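Local coordinates for uncharacterized protein (Bacteroides ovatus CL02T12C04, PDB 6PTM), which is probably an exo-acting carrageenase of glycoside hydrolase family 42, trimming carrageenan chains from their ends, at residues A[297-301]-A[349-353]. Residues are numbered along the deposited sequence; the frame is centred on the assembly and turned at random.
Sequences NCIEK and IMQAS
Ile349 lays its side chain along the backbone of Cys298 and Glu300. With CG1 anti to the backbone N (chi1 -165°), that branch sits 3.2 Å from Cys298 O, and CD1 carries on to 3.8 Å from Glu300 CA. Met350 then makes the backbone link: its N donates to Cys298 O (2.9 Å), and its O accepts from Glu300 N (2.9 Å). Both bonds are nearly straight and bracket Ile299, the pattern of a single parallel beta bridge between two loops. The Met350 side chain turns off to Phe363 and Met364 of helix 358-385, where Cys298 also touches Met364. Gln351 starts away from the other loop, but a bend at chi2 (-61°) brings its amide back beside Glu300, the two side chains pointing the same way. NE2 donates to Glu300 OE2, which lies in the amide plane, while the carboxylate is turned 56° from that plane; the modelled 2.5 Å is unusually short and its exact value doubtful. A leucine in place of Gln351 would probably leave the Glu300 carboxylate without this amide donor and freer to turn. At Ala352 the chain enters a 3-10 turn; CB meets Ile299 CG2 at 4.1 Å, and N donates to a water (2.8 Å) that in turn donates to Glu300 O and, weakly, to Gln351 OE1. Both loops belong to the long excursion between barrel strands 288-292 and 391-394, consistent with the (beta/alpha)8 barrel of this family. Main-chain bonds thus fix the register of the two loops, while the amide-carboxylate pair and the water tie their more polar side together.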
loop_
_atom_site.group_PDB
_atom_site.type_symbol
_atom_site.label_atom_id
_atom_site.label_comp_id
_atom_site.label_asym_id
_atom_site.label_seq_id
_atom_site.Cartn_x
_atom_site.Cartn_y
_atom_site.Cartn_z
ATOM N N ASN A 297 2.748 -11.616 -16.352
ATOM C CA ASN A 297 1.521 -12.410 -16.574
ATOM C C ASN A 297 1.754 -13.326 -17.776
ATOM O O ASN A 297 2.363 -12.887 -18.762
ATOM C CB ASN A 297 0.279 -11.559 -16.821
ATOM C CG ASN A 297 -0.071 -10.649 -15.662
ATOM O OD1 ASN A 297 0.299 -10.928 -14.522
ATOM N ND2 ASN A 297 -0.863 -9.605 -15.929
ATOM N N CYS A 298 1.276 -14.558 -17.675
ATOM C CA CYS A 298 1.665 -15.661 -18.576
ATOM C C CYS A 298 0.453 -16.579 -18.829
ATOM O O CYS A 298 0.668 -17.757 -19.103
ATOM C CB CYS A 298 2.859 -16.387 -17.966
ATOM S SG CYS A 298 2.504 -17.204 -16.388
ATOM N N ILE A 299 -0.771 -16.072 -18.710
ATOM C CA ILE A 299 -2.002 -16.809 -19.125
ATOM C C ILE A 299 -2.463 -16.233 -20.471
ATOM O O ILE A 299 -2.688 -15.004 -20.618
ATOM C CB ILE A 299 -3.089 -16.791 -18.043
ATOM C CG1 ILE A 299 -2.585 -17.521 -16.795
ATOM C CG2 ILE A 299 -4.390 -17.390 -18.576
ATOM C CD1 ILE A 299 -3.494 -17.424 -15.595
ATOM N N GLU A 300 -2.530 -17.075 -21.491
ATOM C CA GLU A 300 -2.780 -16.534 -22.841
ATOM C C GLU A 300 -4.137 -15.803 -22.857
ATOM O O GLU A 300 -5.052 -16.274 -22.187
ATOM C CB GLU A 300 -2.746 -17.655 -23.855
ATOM C CG GLU A 300 -2.731 -17.110 -25.265
ATOM C CD GLU A 300 -2.268 -18.149 -26.251
ATOM O OE1 GLU A 300 -1.896 -17.727 -27.363
ATOM O OE2 GLU A 300 -2.276 -19.377 -25.880
ATOM N N LYS A 301 -4.239 -14.707 -23.626
ATOM C CA LYS A 301 -5.510 -13.944 -23.842
ATOM C C LYS A 301 -5.867 -13.115 -22.604
ATOM O O LYS A 301 -7.036 -12.745 -22.486
ATOM C CB LYS A 301 -6.730 -14.862 -24.042
ATOM C CG LYS A 301 -6.603 -15.974 -25.078
ATOM C CD LYS A 301 -6.223 -15.472 -26.446
ATOM C CE LYS A 301 -6.072 -16.611 -27.428
ATOM N NZ LYS A 301 -5.700 -16.100 -28.768
ATOM N N ILE A 349 3.694 -20.420 -22.415
ATOM C CA ILE A 349 2.560 -19.645 -21.850
ATOM C C ILE A 349 1.519 -20.669 -21.401
ATOM O O ILE A 349 1.452 -21.727 -22.043
ATOM C CB ILE A 349 2.034 -18.655 -22.910
ATOM C CG1 ILE A 349 1.127 -17.602 -22.269
ATOM C CG2 ILE A 349 1.329 -19.396 -24.055
ATOM C CD1 ILE A 349 0.991 -16.351 -23.088
ATOM N N MET A 350 0.786 -20.383 -20.321
ATOM C CA MET A 350 -0.196 -21.289 -19.745
ATOM C C MET A 350 -1.587 -20.938 -20.304
ATOM O O MET A 350 -1.827 -19.783 -20.774
ATOM C CB MET A 350 -0.212 -21.190 -18.220
ATOM C CG MET A 350 1.052 -21.709 -17.559
ATOM S SD MET A 350 1.227 -23.474 -17.752
ATOM C CE MET A 350 2.359 -23.482 -19.133
ATOM N N GLN A 351 -2.480 -21.909 -20.210
ATOM C CA GLN A 351 -3.933 -21.739 -20.477
ATOM C C GLN A 351 -4.656 -21.716 -19.129
ATOM O O GLN A 351 -4.286 -22.504 -18.232
ATOM C CB GLN A 351 -4.419 -22.856 -21.420
ATOM C CG GLN A 351 -3.666 -22.933 -22.755
ATOM C CD GLN A 351 -3.789 -21.688 -23.600
ATOM O OE1 GLN A 351 -4.861 -21.087 -23.687
ATOM N NE2 GLN A 351 -2.697 -21.282 -24.246
ATOM N N ALA A 352 -5.672 -20.875 -18.991
ATOM C CA ALA A 352 -6.508 -20.814 -17.776
ATOM C C ALA A 352 -7.081 -22.193 -17.457
ATOM O O ALA A 352 -7.119 -22.533 -16.303
ATOM C CB ALA A 352 -7.605 -19.790 -17.950
ATOM N N SER A 353 -7.472 -22.984 -18.457
ATOM C CA SER A 353 -8.024 -24.366 -18.298
ATOM C C SER A 353 -7.055 -25.319 -17.586
ATOM O O SER A 353 -7.522 -26.352 -17.088
ATOM C CB SER A 353 -8.369 -24.975 -19.625
ATOM O OG SER A 353 -7.196 -25.046 -20.438
HETATM O O HOH W 1 -6.129 -19.162 -21.180
#